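Local coordinates for Esterase/lipase-like protein (Caldicellulosiruptor lactoaceticus 6A, PDB 6A6O) that hydrolyses both acetyl esters and xylosides, acting as an acetyl esterase and a 1,4-beta-xylosidase, probably on an alpha/beta-hydrolase scaffold, at residues Cys166-Tyr171 with Pro213-His218; Asn229-Ala234 with Leu246-His251. One frame throughout, in Å; residues are numbered along the deposited sequence.

Interaction 1 of 2, residues Cys166-Tyr171 with Pro213-His218; sequences CIVLCY and PTFLWH
The carbonyl oxygen Phe215 O is held twice: Leu169 N donates to it at 2.8 Å, and Val168 CA adds a CA-H...O contact at 3.3 Å. Ile167 O and Leu169 O are used the same way, each taking one N-H and one CA-H from 214-218. The result is a parallel ladder of five backbone hydrogen bonds between adjacent parallel strands of an alpha/beta-hydrolase-type sheet. Side chains alternate. Ile167, Leu169, Thr214 and Leu216 line one face, where Leu169 CD1 lies 3.9 Å from Leu216 CD2; helix 228-239 covers that face. On the other, Val168 CG1 meets Phe215 CD1, with helix 268-278 beyond them.

At the C-terminal end the aromatic groups take over. Trp217 CG sits between its own N and carbonyl carbon (chi1 77°), which folds the indole back over Cys170, with Cys170 CA above the five-membered ring and SG approaching the same ring obliquely. Tyr171 presents an edge to the indole's six-membered ring, planes at 86°, in an offset edge-to-face pair. Its hydroxyl is hydrogen-bonded to Glu72 and Gly257, and its ring also meets His254 edge to face, next to Ser133; these last two probably belong to the catalytic triad. Tyr171 CA itself rests over one face of the His218 imidazole, 3.6 Å from the ring centroid.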
loop_
_atom_site.group_PDB
_atom_site.type_symbol
_atom_site.label_atom_id
_atom_site.label_comp_id
_atom_site.label_asym_id
_atom_site.label_seq_id
_atom_site.Cartn_x
_atom_site.Cartn_y
_atom_site.Cartn_z
ATOM N N CYS A 166 4.954 -7.680 4.356
ATOM C CA CYS A 166 5.024 -8.044 2.943
ATOM C C CYS A 166 4.402 -6.901 2.156
ATOM O O CYS A 166 3.684 -6.065 2.714
ATOM C CB CYS A 166 4.314 -9.376 2.644
ATOM S SG CYS A 166 2.485 -9.329 2.702
ATOM N N ILE A 167 4.679 -6.880 0.848
ATOM C CA ILE A 167 4.222 -5.823 -0.051
ATOM C C ILE A 167 3.640 -6.468 -1.303
ATOM O O ILE A 167 4.273 -7.347 -1.895
ATOM C CB ILE A 167 5.379 -4.897 -0.469
ATOM C CG1 ILE A 167 6.056 -4.249 0.738
ATOM C CG2 ILE A 167 4.877 -3.841 -1.418
ATOM C CD1 ILE A 167 7.404 -3.632 0.354
ATOM N N VAL A 168 2.463 -6.011 -1.729
ATOM C CA VAL A 168 1.882 -6.426 -3.005
ATOM C C VAL A 168 1.692 -5.176 -3.855
ATOM O O VAL A 168 1.044 -4.219 -3.420
ATOM C CB VAL A 168 0.551 -7.170 -2.827
ATOM C CG1 VAL A 168 -0.013 -7.561 -4.205
ATOM C CG2 VAL A 168 0.747 -8.401 -1.939
ATOM N N LEU A 169 2.259 -5.182 -5.059
ATOM C CA LEU A 169 2.256 -4.014 -5.931
ATOM C C LEU A 169 1.536 -4.376 -7.215
ATOM O O LEU A 169 1.944 -5.307 -7.912
ATOM C CB LEU A 169 3.680 -3.554 -6.245
ATOM C CG LEU A 169 4.501 -3.218 -5.006
ATOM C CD1 LEU A 169 5.930 -2.861 -5.422
ATOM C CD2 LEU A 169 3.856 -2.063 -4.191
ATOM N N CYS A 170 0.484 -3.629 -7.539
ATOM C CA CYS A 170 -0.376 -3.935 -8.676
ATOM C C CYS A 170 -0.290 -2.777 -9.651
ATOM O O CYS A 170 -0.673 -1.651 -9.304
ATOM C CB CYS A 170 -1.820 -4.153 -8.222
ATOM S SG CYS A 170 -1.985 -5.296 -6.821
ATOM N N TYR A 171 0.211 -3.060 -10.874
ATOM C CA TYR A 171 0.584 -2.044 -11.854
ATOM C C TYR A 171 1.065 -0.754 -11.182
ATOM O O TYR A 171 0.510 0.326 -11.428
ATOM C CB TYR A 171 -0.580 -1.790 -12.835
ATOM C CG TYR A 171 -1.988 -1.757 -12.256
ATOM C CD1 TYR A 171 -2.525 -0.570 -11.729
ATOM C CD2 TYR A 171 -2.790 -2.893 -12.269
ATOM C CE1 TYR A 171 -3.823 -0.539 -11.217
ATOM C CE2 TYR A 171 -4.083 -2.873 -11.761
ATOM C CZ TYR A 171 -4.596 -1.700 -11.243
ATOM O OH TYR A 171 -5.885 -1.698 -10.747
ATOM N N PRO A 213 9.461 -9.213 1.642
ATOM C CA PRO A 213 9.090 -9.944 0.422
ATOM C C PRO A 213 7.974 -9.228 -0.328
ATOM O O PRO A 213 7.021 -8.729 0.275
ATOM C CB PRO A 213 8.611 -11.302 0.950
ATOM C CG PRO A 213 9.216 -11.437 2.305
ATOM C CD PRO A 213 9.390 -10.054 2.853
ATOM N N THR A 214 8.090 -9.207 -1.655
ATOM C CA THR A 214 7.235 -8.400 -2.518
ATOM C C THR A 214 6.681 -9.256 -3.651
ATOM O O THR A 214 7.373 -10.131 -4.172
ATOM C CB THR A 214 8.024 -7.191 -3.082
ATOM O OG1 THR A 214 8.462 -6.363 -2.001
ATOM C CG2 THR A 214 7.159 -6.325 -4.030
ATOM N N PHE A 215 5.415 -9.015 -3.992
ATOM C CA PHE A 215 4.726 -9.615 -5.132
ATOM C C PHE A 215 4.322 -8.462 -6.039
ATOM O O PHE A 215 3.716 -7.496 -5.562
ATOM C CB PHE A 215 3.486 -10.392 -4.637
ATOM C CG PHE A 215 2.601 -10.977 -5.728
ATOM C CD1 PHE A 215 1.762 -10.167 -6.492
ATOM C CD2 PHE A 215 2.544 -12.358 -5.912
ATOM C CE1 PHE A 215 0.929 -10.723 -7.466
ATOM C CE2 PHE A 215 1.704 -12.925 -6.875
ATOM C CZ PHE A 215 0.894 -12.112 -7.653
ATOM N N LEU A 216 4.658 -8.545 -7.328
ATOM C CA LEU A 216 4.278 -7.511 -8.290
ATOM C C LEU A 216 3.527 -8.121 -9.457
ATOM O O LEU A 216 3.827 -9.242 -9.878
ATOM C CB LEU A 216 5.490 -6.763 -8.885
ATOM C CG LEU A 216 6.521 -6.144 -7.950
ATOM C CD1 LEU A 216 7.636 -7.171 -7.690
ATOM C CD2 LEU A 216 7.096 -4.860 -8.558
ATOM N N TRP A 217 2.570 -7.366 -10.001
ATOM C CA TRP A 217 2.011 -7.732 -11.298
ATOM C C TRP A 217 1.702 -6.482 -12.117
ATOM O O TRP A 217 1.556 -5.376 -11.582
ATOM C CB TRP A 217 0.779 -8.648 -11.153
ATOM C CG TRP A 217 -0.497 -7.963 -10.750
ATOM C CD1 TRP A 217 -0.941 -7.729 -9.478
ATOM C CD2 TRP A 217 -1.509 -7.446 -11.628
ATOM N NE1 TRP A 217 -2.171 -7.098 -9.509
ATOM C CE2 TRP A 217 -2.539 -6.910 -10.813
ATOM C CE3 TRP A 217 -1.645 -7.385 -13.015
ATOM C CZ2 TRP A 217 -3.690 -6.313 -11.351
ATOM C CZ3 TRP A 217 -2.787 -6.796 -13.549
ATOM C CH2 TRP A 217 -3.794 -6.269 -12.714
ATOM N N HIS A 218 1.634 -6.674 -13.438
ATOM C CA HIS A 218 1.555 -5.574 -14.400
ATOM C C HIS A 218 1.120 -6.152 -15.741
ATOM O O HIS A 218 1.304 -7.340 -16.001
ATOM C CB HIS A 218 2.918 -4.874 -14.548
ATOM C CG HIS A 218 2.854 -3.376 -14.654
ATOM N ND1 HIS A 218 3.534 -2.549 -13.788
ATOM C CD2 HIS A 218 2.270 -2.561 -15.571
ATOM C CE1 HIS A 218 3.316 -1.289 -14.119
ATOM N NE2 HIS A 218 2.564 -1.268 -15.208
#

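Interaction 2 of 2, residues Asn229-Ala234 with Leu246-His251; sequences NSLLFA and LHIFPH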
loop_
_atom_site.group_PDB
_atom_site.type_symbol
_atom_site.label_atom_id
_atom_site.label_comp_id
_atom_site.label_asym_id
_atom_site.label_seq_id
_atom_site.Cartn_x
_atom_site.Cartn_y
_atom_site.Cartn_z
ATOM N N ASN A 229 8.160 0.189 -14.714
ATOM C CA ASN A 229 8.133 0.508 -13.288
ATOM C C ASN A 229 8.257 -0.753 -12.434
ATOM O O ASN A 229 9.029 -0.784 -11.464
ATOM C CB ASN A 229 6.844 1.277 -12.954
ATOM C CG ASN A 229 6.912 2.724 -13.395
ATOM O OD1 ASN A 229 7.442 3.561 -12.682
ATOM N ND2 ASN A 229 6.391 3.021 -14.593
ATOM N N SER A 230 7.505 -1.805 -12.781
ATOM C CA SER A 230 7.603 -3.065 -12.051
ATOM C C SER A 230 8.939 -3.745 -12.305
ATOM O O SER A 230 9.510 -4.340 -11.391
ATOM C CB SER A 230 6.467 -4.013 -12.427
ATOM O OG SER A 230 5.249 -3.569 -11.855
ATOM N N LEU A 231 9.437 -3.686 -13.546
ATOM C CA LEU A 231 10.729 -4.294 -13.849
ATOM C C LEU A 231 11.859 -3.629 -13.057
ATOM O O LEU A 231 12.766 -4.315 -12.562
ATOM C CB LEU A 231 10.998 -4.217 -15.360
ATOM C CG LEU A 231 10.024 -5.019 -16.231
ATOM C CD1 LEU A 231 10.216 -4.684 -17.723
ATOM C CD2 LEU A 231 10.230 -6.513 -15.973
ATOM N N LEU A 232 11.826 -2.296 -12.935
ATOM C CA LEU A 232 12.841 -1.589 -12.153
ATOM C C LEU A 232 12.797 -1.996 -10.685
ATOM O O LEU A 232 13.847 -2.166 -10.050
ATOM C CB LEU A 232 12.659 -0.070 -12.272
ATOM C CG LEU A 232 13.088 0.594 -13.578
ATOM C CD1 LEU A 232 12.630 2.049 -13.595
ATOM C CD2 LEU A 232 14.591 0.511 -13.723
ATOM N N PHE A 233 11.597 -2.110 -10.110
ATOM C CA PHE A 233 11.526 -2.482 -8.704
ATOM C C PHE A 233 12.021 -3.912 -8.509
ATOM O O PHE A 233 12.737 -4.201 -7.540
ATOM C CB PHE A 233 10.098 -2.299 -8.173
ATOM C CG PHE A 233 10.024 -2.155 -6.673
ATOM C CD1 PHE A 233 10.314 -0.934 -6.065
ATOM C CD2 PHE A 233 9.650 -3.227 -5.874
ATOM C CE1 PHE A 233 10.236 -0.792 -4.677
ATOM C CE2 PHE A 233 9.581 -3.100 -4.485
ATOM C CZ PHE A 233 9.873 -1.874 -3.888
ATOM N N ALA A 234 11.699 -4.801 -9.454
ATOM C CA ALA A 234 12.186 -6.177 -9.388
ATOM C C ALA A 234 13.711 -6.232 -9.443
ATOM O O ALA A 234 14.342 -6.966 -8.670
ATOM C CB ALA A 234 11.569 -6.997 -10.528
ATOM N N LEU A 246 6.932 -11.916 -9.503
ATOM C CA LEU A 246 6.522 -10.926 -10.490
ATOM C C LEU A 246 5.753 -11.619 -11.599
ATOM O O LEU A 246 6.213 -12.630 -12.136
ATOM C CB LEU A 246 7.734 -10.181 -11.069
ATOM C CG LEU A 246 7.512 -9.343 -12.340
ATOM C CD1 LEU A 246 6.620 -8.156 -12.098
ATOM C CD2 LEU A 246 8.858 -8.880 -12.925
ATOM N N HIS A 247 4.600 -11.065 -11.963
ATOM C CA HIS A 247 3.807 -11.606 -13.060
ATOM C C HIS A 247 3.444 -10.479 -14.006
ATOM O O HIS A 247 2.721 -9.556 -13.625
ATOM C CB HIS A 247 2.549 -12.297 -12.551
ATOM C CG HIS A 247 2.831 -13.439 -11.631
ATOM N ND1 HIS A 247 3.304 -14.654 -12.078
ATOM C CD2 HIS A 247 2.730 -13.546 -10.287
ATOM C CE1 HIS A 247 3.470 -15.465 -11.050
ATOM N NE2 HIS A 247 3.128 -14.819 -9.951
ATOM N N ILE A 248 3.907 -10.572 -15.247
ATOM C CA ILE A 248 3.533 -9.613 -16.277
ATOM C C ILE A 248 2.725 -10.365 -17.319
ATOM O O ILE A 248 3.195 -11.361 -17.886
ATOM C CB ILE A 248 4.753 -8.926 -16.898
ATOM C CG1 ILE A 248 5.419 -8.013 -15.850
ATOM C CG2 ILE A 248 4.333 -8.122 -18.127
ATOM C CD1 ILE A 248 6.818 -7.602 -16.247
ATOM N N PHE A 249 1.501 -9.912 -17.538
ATOM C CA PHE A 249 0.676 -10.436 -18.602
ATOM C C PHE A 249 0.757 -9.521 -19.822
ATOM O O PHE A 249 0.982 -8.312 -19.684
ATOM C CB PHE A 249 -0.769 -10.568 -18.119
ATOM C CG PHE A 249 -0.912 -11.523 -16.970
ATOM C CD1 PHE A 249 -0.956 -12.895 -17.197
ATOM C CD2 PHE A 249 -0.946 -11.053 -15.661
ATOM C CE1 PHE A 249 -1.068 -13.781 -16.139
ATOM C CE2 PHE A 249 -1.054 -11.944 -14.599
ATOM C CZ PHE A 249 -1.115 -13.293 -14.845
ATOM N N PRO A 250 0.628 -10.080 -21.030
ATOM C CA PRO A 250 0.926 -9.273 -22.224
ATOM C C PRO A 250 0.004 -8.087 -22.412
ATOM O O PRO A 250 0.488 -7.002 -22.755
ATOM C CB PRO A 250 0.776 -10.278 -23.381
ATOM C CG PRO A 250 0.972 -11.617 -22.768
ATOM C CD PRO A 250 0.454 -11.507 -21.349
ATOM N N HIS A 251 -1.299 -8.243 -22.187
ATOM C CA HIS A 251 -2.261 -7.227 -22.593
ATOM C C HIS A 251 -3.252 -6.913 -21.487
ATOM O O HIS A 251 -3.797 -7.814 -20.841
ATOM C CB HIS A 251 -3.030 -7.671 -23.851
ATOM C CG HIS A 251 -2.174 -7.743 -25.074
ATOM N ND1 HIS A 251 -1.617 -6.625 -25.658
ATOM C CD2 HIS A 251 -1.750 -8.802 -25.805
ATOM C CE1 HIS A 251 -0.898 -6.992 -26.706
ATOM N NE2 HIS A 251 -0.959 -8.309 -26.814
#
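Leu246 turns CG anti to its backbone N (chi1 166°), while Leu231 sets CG beside its own N (chi1 -64°); these two torsions bring the ends of the side chains together between helix and edge strand. Leu246 then spreads its two methyls along the helix. CD1 lies 4.2 Å from Ser230 CB, and CD2 lies 4.1 Å from Ala234 CB, one helical turn further on. The same CD2 also touches Leu231 CD2. Leu231 CD2 serves both strand residues, since it packs 3.6 Å from Ile248 CD1, the closest approach between the segments. Leu231 crosses Leu246 and Ile248 at about a right angle, so methyl ends meet without the side chains running alongside each other.

No hydrogen bond joins the two segments, and the buried surface is modest, 166 Å². Leu231 is exposed while Ser230 and Ala234 are buried, which places this packing at the margin of the helix-sheet interface. Ser230 contributes its CB here, but its OG is hydrogen-bonded to His218 on the neighbouring strand 214-219. Leu246 and Ile248 share one face of their strand; His247 and Phe249 turn to the other, against helix 268-278. With axes 10.1 Å apart and running at 159°, helix 229-234 returns nearly antiparallel over strand 246-249, as expected for the helix of a beta-alpha-beta crossover in an alpha/beta sheet.

In the fold
Interaction 1 closes before interaction 2 opens along the chain; their centres lie about 9 Å apart, and both reach the same sheet. Strand 214-219 connects them: it pairs with 167-170 on one side and with 244-249, an edge strand of the sheet, on the other, where Leu216 O meets His247 N at 2.9 Å. Helix 228-239 links the last two strands and packs on both. Moving from interaction 1 to interaction 2 thus leads from a buried strand pair inside the sheet, beside the probable catalytic site, to its edge.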